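Local coordinates for H subunit of photosynthetic reaction center complex (Rhodopseudomonas palustris, PDB 6Z5S), which forms the H subunit of the photosynthetic reaction centre, anchored by one transmembrane helix, and probably caps the membrane-embedded core and supports electron and proton transfer to quinone, at residues Pro127-Leu132 / Leu174-Glu179; Lys136-Asp141 / Val166-Ala171. All blocks are in the same frame, centred on the assembly; numbering follows the deposited sequence.

Contact 1 (Pro127-Leu132 / Leu174-Glu179); sequences PIIVPL and LARYLE
The packing of I129 against Y177 carries the apolar part of this contact. Both branches of I129 reach one edge of the tyrosine ring: CG2 of I129 lies 3.8 Å from CD2 of Y177, and CD1 of I129 sits in the ring plane, 3.9 Å from CE2 of Y177. With chi1 at -56°, the CG1 arm of I129 lies beside the backbone N and CG2 is anti to it; CG2 lands beside CD2 of Y177 while the extended CG1-CD1 arm follows the same edge to CE2. The ring therefore meets the isoleucine at its rim and not with a face. I129 also touches R176, but more loosely, its CD1 being 4.5 Å from CG of R176, so the arginine contributes the aliphatic part of its chain here.

Polar groups at this site are held from outside the two segments. OH of Y177 is hydrogen-bonded to OE2 of E232 on helix 229-245, which fixes the far end of the ring, and C236 of the same helix also packs on the tyrosine. The guanidinium of R176 forms a salt bridge through NH2 with an acidic side chain of another protein chain, its pull toward D169 being long and weak. E179, further along the strand, pairs through OE1 with R133.

No backbone bonding joins the two segments, since strand 161-169 runs between them and the nearest CA atoms, those of I129 and R176, are 7.4 Å apart. The side chains meet over that middle strand, on the sheet face that carries W167. R176 and Y177 both stand opposite W167, a classic beta bulge that turns two consecutive side chains to one face of the antiparallel sheet containing the PRC-barrel strands.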
loop_
_atom_site.group_PDB
_atom_site.type_symbol
_atom_site.label_atom_id
_atom_site.label_comp_id
_atom_site.label_asym_id
_atom_site.label_seq_id
_atom_site.Cartn_x
_atom_site.Cartn_y
_atom_site.Cartn_z
ATOM N N PRO D 127 -11.599 35.280 -3.770
ATOM C CA PRO D 127 -10.409 34.662 -4.365
ATOM C C PRO D 127 -9.463 34.149 -3.292
ATOM O O PRO D 127 -9.200 34.826 -2.298
ATOM C CB PRO D 127 -9.790 35.802 -5.174
ATOM C CG PRO D 127 -10.936 36.689 -5.485
ATOM C CD PRO D 127 -11.834 36.633 -4.293
ATOM N N ILE D 128 -8.958 32.936 -3.496
ATOM C CA ILE D 128 -8.068 32.332 -2.516
ATOM C C ILE D 128 -6.612 32.711 -2.755
ATOM O O ILE D 128 -5.825 32.752 -1.806
ATOM C CB ILE D 128 -8.237 30.807 -2.503
ATOM C CG1 ILE D 128 -7.929 30.224 -3.875
ATOM C CG2 ILE D 128 -9.637 30.439 -2.092
ATOM C CD1 ILE D 128 -8.047 28.730 -3.930
ATOM N N ILE D 129 -6.226 32.978 -3.998
ATOM C CA ILE D 129 -4.864 33.389 -4.310
ATOM C C ILE D 129 -4.864 34.911 -4.347
ATOM O O ILE D 129 -5.383 35.523 -5.277
ATOM C CB ILE D 129 -4.376 32.788 -5.625
ATOM C CG1 ILE D 129 -4.492 31.268 -5.582
ATOM C CG2 ILE D 129 -2.945 33.200 -5.886
ATOM C CD1 ILE D 129 -3.791 30.579 -6.714
ATOM N N VAL D 130 -4.282 35.525 -3.320
ATOM C CA VAL D 130 -4.310 36.982 -3.187
ATOM C C VAL D 130 -2.959 37.469 -2.713
ATOM O O VAL D 130 -2.192 36.731 -2.082
ATOM C CB VAL D 130 -5.399 37.444 -2.199
ATOM C CG1 VAL D 130 -6.772 37.131 -2.739
ATOM C CG2 VAL D 130 -5.200 36.778 -0.861
ATOM N N PRO D 131 -2.633 38.725 -3.009
ATOM C CA PRO D 131 -1.415 39.308 -2.445
ATOM C C PRO D 131 -1.550 39.454 -0.941
ATOM O O PRO D 131 -2.649 39.621 -0.413
ATOM C CB PRO D 131 -1.318 40.675 -3.130
ATOM C CG PRO D 131 -2.258 40.612 -4.273
ATOM C CD PRO D 131 -3.341 39.683 -3.869
ATOM N N LEU D 132 -0.414 39.382 -0.244
ATOM C CA LEU D 132 -0.451 39.487 1.209
ATOM C C LEU D 132 -1.009 40.826 1.665
ATOM O O LEU D 132 -1.587 40.918 2.753
ATOM C CB LEU D 132 0.938 39.270 1.799
ATOM C CG LEU D 132 1.261 37.830 2.170
ATOM C CD1 LEU D 132 2.645 37.746 2.770
ATOM C CD2 LEU D 132 0.227 37.304 3.137
ATOM N N LEU D 174 -0.047 29.086 2.251
ATOM C CA LEU D 174 1.005 28.659 1.344
ATOM C C LEU D 174 1.281 29.779 0.358
ATOM O O LEU D 174 0.348 30.400 -0.150
ATOM C CB LEU D 174 0.590 27.386 0.598
ATOM C CG LEU D 174 1.598 26.748 -0.349
ATOM C CD1 LEU D 174 2.806 26.247 0.416
ATOM C CD2 LEU D 174 0.937 25.623 -1.122
ATOM N N ALA D 175 2.557 30.030 0.092
ATOM C CA ALA D 175 2.941 31.029 -0.893
ATOM C C ALA D 175 2.896 30.409 -2.282
ATOM O O ALA D 175 3.562 29.403 -2.536
ATOM C CB ALA D 175 4.332 31.575 -0.588
ATOM N N ARG D 176 2.113 31.003 -3.180
ATOM C CA ARG D 176 1.976 30.476 -4.531
ATOM C C ARG D 176 2.728 31.293 -5.571
ATOM O O ARG D 176 3.352 30.717 -6.463
ATOM C CB ARG D 176 0.500 30.395 -4.931
ATOM C CG ARG D 176 -0.383 29.584 -4.001
ATOM C CD ARG D 176 0.275 28.298 -3.550
ATOM N NE ARG D 176 0.119 27.218 -4.517
ATOM C CZ ARG D 176 -0.830 26.290 -4.461
ATOM N NH1 ARG D 176 -1.725 26.307 -3.482
ATOM N NH2 ARG D 176 -0.887 25.343 -5.385
ATOM N N TYR D 177 2.693 32.619 -5.486
ATOM C CA TYR D 177 3.322 33.453 -6.496
ATOM C C TYR D 177 4.114 34.568 -5.838
ATOM O O TYR D 177 3.772 35.039 -4.753
ATOM C CB TYR D 177 2.290 34.059 -7.448
ATOM C CG TYR D 177 1.492 33.027 -8.191
ATOM C CD1 TYR D 177 1.956 32.491 -9.378
ATOM C CD2 TYR D 177 0.281 32.578 -7.701
ATOM C CE1 TYR D 177 1.235 31.542 -10.054
ATOM C CE2 TYR D 177 -0.447 31.630 -8.371
ATOM C CZ TYR D 177 0.036 31.115 -9.545
ATOM O OH TYR D 177 -0.690 30.166 -10.220
ATOM N N LEU D 178 5.183 34.977 -6.510
ATOM C CA LEU D 178 5.917 36.189 -6.190
ATOM C C LEU D 178 5.587 37.241 -7.233
ATOM O O LEU D 178 5.712 36.986 -8.433
ATOM C CB LEU D 178 7.425 35.947 -6.172
ATOM C CG LEU D 178 7.958 34.775 -5.360
ATOM C CD1 LEU D 178 9.460 34.701 -5.510
ATOM C CD2 LEU D 178 7.571 34.922 -3.906
ATOM N N GLU D 179 5.144 38.405 -6.784
ATOM C CA GLU D 179 4.980 39.524 -7.693
ATOM C C GLU D 179 6.346 40.111 -7.990
ATOM O O GLU D 179 7.185 40.240 -7.098
ATOM C CB GLU D 179 4.063 40.586 -7.093
ATOM C CG GLU D 179 3.329 41.407 -8.124
ATOM C CD GLU D 179 2.111 42.094 -7.551
ATOM O OE1 GLU D 179 2.021 42.212 -6.313
ATOM O OE2 GLU D 179 1.239 42.517 -8.337
#

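Contact 2 (Lys136-Asp141 / Val166-Ala171)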
loop_
_atom_site.group_PDB
_atom_site.type_symbol
_atom_site.label_atom_id
_atom_site.label_comp_id
_atom_site.label_asym_id
_atom_site.label_seq_id
_atom_site.Cartn_x
_atom_site.Cartn_y
_atom_site.Cartn_z
ATOM N N LYS D 136 -5.334 40.167 5.163
ATOM C CA LYS D 136 -4.904 40.644 6.467
ATOM C C LYS D 136 -5.075 39.553 7.509
ATOM O O LYS D 136 -6.088 38.848 7.535
ATOM C CB LYS D 136 -5.687 41.891 6.868
ATOM C CG LYS D 136 -5.522 43.072 5.917
ATOM C CD LYS D 136 -4.136 43.705 6.016
ATOM C CE LYS D 136 -3.194 43.212 4.921
ATOM N NZ LYS D 136 -1.879 43.907 4.955
ATOM N N GLY D 137 -4.073 39.415 8.368
ATOM C CA GLY D 137 -4.021 38.351 9.347
ATOM C C GLY D 137 -2.957 37.317 9.070
ATOM O O GLY D 137 -2.673 36.496 9.949
ATOM N N MET D 138 -2.356 37.334 7.887
ATOM C CA MET D 138 -1.325 36.381 7.517
ATOM C C MET D 138 0.022 37.079 7.430
ATOM O O MET D 138 0.103 38.288 7.196
ATOM C CB MET D 138 -1.655 35.709 6.185
ATOM C CG MET D 138 -3.084 35.215 6.091
ATOM S SD MET D 138 -3.369 34.264 4.597
ATOM C CE MET D 138 -2.164 32.967 4.820
ATOM N N PHE D 139 1.084 36.303 7.621
ATOM C CA PHE D 139 2.427 36.853 7.692
ATOM C C PHE D 139 3.424 35.776 7.298
ATOM O O PHE D 139 3.171 34.581 7.462
ATOM C CB PHE D 139 2.726 37.397 9.092
ATOM C CG PHE D 139 2.369 36.448 10.196
ATOM C CD1 PHE D 139 1.091 36.432 10.722
ATOM C CD2 PHE D 139 3.306 35.571 10.705
ATOM C CE1 PHE D 139 0.754 35.560 11.730
ATOM C CE2 PHE D 139 2.971 34.696 11.717
ATOM C CZ PHE D 139 1.692 34.692 12.228
ATOM N N LEU D 140 4.573 36.217 6.799
ATOM C CA LEU D 140 5.513 35.321 6.142
ATOM C C LEU D 140 6.257 34.392 7.093
ATOM O O LEU D 140 7.062 33.594 6.602
ATOM C CB LEU D 140 6.516 36.141 5.332
ATOM C CG LEU D 140 6.027 36.477 3.926
ATOM C CD1 LEU D 140 6.991 37.403 3.227
ATOM C CD2 LEU D 140 5.833 35.208 3.129
ATOM N N ASP D 141 6.014 34.454 8.410
ATOM C CA ASP D 141 6.665 33.533 9.338
ATOM C C ASP D 141 8.179 33.662 9.251
ATOM O O ASP D 141 8.836 32.803 8.651
ATOM C CB ASP D 141 6.244 32.087 9.068
ATOM C CG ASP D 141 6.680 31.138 10.163
ATOM O OD1 ASP D 141 6.372 29.934 10.063
ATOM O OD2 ASP D 141 7.330 31.597 11.124
ATOM N N VAL D 166 4.312 38.927 -2.164
ATOM C CA VAL D 166 4.150 37.482 -2.117
ATOM C C VAL D 166 2.661 37.181 -2.166
ATOM O O VAL D 166 1.900 37.639 -1.307
ATOM C CB VAL D 166 4.793 36.883 -0.859
ATOM C CG1 VAL D 166 4.519 35.398 -0.783
ATOM C CG2 VAL D 166 6.279 37.152 -0.865
ATOM N N TRP D 167 2.243 36.424 -3.172
ATOM C CA TRP D 167 0.859 35.998 -3.291
ATOM C C TRP D 167 0.685 34.667 -2.582
ATOM O O TRP D 167 1.480 33.744 -2.778
ATOM C CB TRP D 167 0.453 35.869 -4.756
ATOM C CG TRP D 167 0.345 37.164 -5.466
ATOM C CD1 TRP D 167 1.280 38.148 -5.523
ATOM C CD2 TRP D 167 -0.765 37.621 -6.234
ATOM N NE1 TRP D 167 0.822 39.194 -6.276
ATOM C CE2 TRP D 167 -0.433 38.893 -6.728
ATOM C CE3 TRP D 167 -2.009 37.080 -6.550
ATOM C CZ2 TRP D 167 -1.297 39.628 -7.522
ATOM C CZ3 TRP D 167 -2.863 37.810 -7.335
ATOM C CH2 TRP D 167 -2.507 39.070 -7.815
ATOM N N VAL D 168 -0.355 34.567 -1.763
ATOM C CA VAL D 168 -0.571 33.391 -0.938
ATOM C C VAL D 168 -1.964 32.837 -1.185
ATOM O O VAL D 168 -2.863 33.523 -1.677
ATOM C CB VAL D 168 -0.376 33.691 0.560
ATOM C CG1 VAL D 168 0.996 34.272 0.797
ATOM C CG2 VAL D 168 -1.443 34.638 1.043
ATOM N N ASP D 169 -2.122 31.570 -0.825
ATOM C CA ASP D 169 -3.389 30.864 -0.898
ATOM C C ASP D 169 -4.042 30.901 0.476
ATOM O O ASP D 169 -3.410 30.550 1.476
ATOM C CB ASP D 169 -3.167 29.419 -1.347
ATOM C CG ASP D 169 -4.459 28.685 -1.643
ATOM O OD1 ASP D 169 -5.527 29.107 -1.161
ATOM O OD2 ASP D 169 -4.405 27.673 -2.372
ATOM N N ARG D 170 -5.294 31.336 0.528
ATOM C CA ARG D 170 -6.024 31.345 1.784
ATOM C C ARG D 170 -6.638 29.977 2.057
ATOM O O ARG D 170 -6.950 29.216 1.139
ATOM C CB ARG D 170 -7.118 32.405 1.764
ATOM C CG ARG D 170 -6.634 33.800 1.466
ATOM C CD ARG D 170 -7.761 34.801 1.623
ATOM N NE ARG D 170 -8.923 34.447 0.816
ATOM C CZ ARG D 170 -10.023 33.878 1.296
ATOM N NH1 ARG D 170 -11.029 33.585 0.485
ATOM N NH2 ARG D 170 -10.116 33.595 2.586
ATOM N N ALA D 171 -6.773 29.661 3.346
ATOM C CA ALA D 171 -7.372 28.421 3.834
ATOM C C ALA D 171 -6.467 27.229 3.553
ATOM O O ALA D 171 -6.703 26.128 4.058
ATOM C CB ALA D 171 -8.760 28.199 3.227
#
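The side chains of M138 and V168 pass alongside each other, running opposite ways, with SD of M138 4.1 Å from CG2 of V168 and CE of M138 4.2 Å from that same methyl. The methionine chain leaves the loop extended and then bends at its last torsion (chi3 59°), which brings both the sulfur and the terminal methyl alongside a single branch of the valine. Beyond V168 the CE methyl approaches the backbone, 4.3 Å from O of D169.

L140 meets V166 differently. Their side chains lie across one another at a slant, each leucine methyl having its own valine branch: CD2 of L140 is 4.1 Å from CG1 of V166, and CD1 of L140 is 4.2 Å from CG2 of V166. V166 and V168, two residues apart on the strand, thus offer their methyls on the same face, while W167 between them is turned to the other, where it packs on I129 and Y177.

The loop itself is shared, for M138 and L140 also pack on apolar side chains of another protein chain, to which F139 is tied by backbone hydrogen bonds. Methyls and a thioether make up the side-chain pairs between the two segments, so that dispersion and the burial of apolar surface, and not directional bonding, hold this irregular loop against the sheet.

How the contacts relate
From the N terminus, past the membrane helix 9-31 and several short strands, strand 129-131 opens contact 1, and a few residues later comes loop 136-141 of contact 2. Strand 161-169 then closes contact 2 across 24 intervening residues, and strand 174-182 closes contact 1 around 41. Contact 2 is therefore nested inside the loop closed by contact 1, their centres about 7 Å apart. Just past strand 161-169, R170 N meets I128 O at 2.8 Å, and within it W167 N meets Y177 O of strand 174-182 at 2.6 Å, both probable hydrogen bonds. Contact 1 joins the two strands flanking 161-169 on one face of the sheet, and contact 2 fastens the loop to the opposite face.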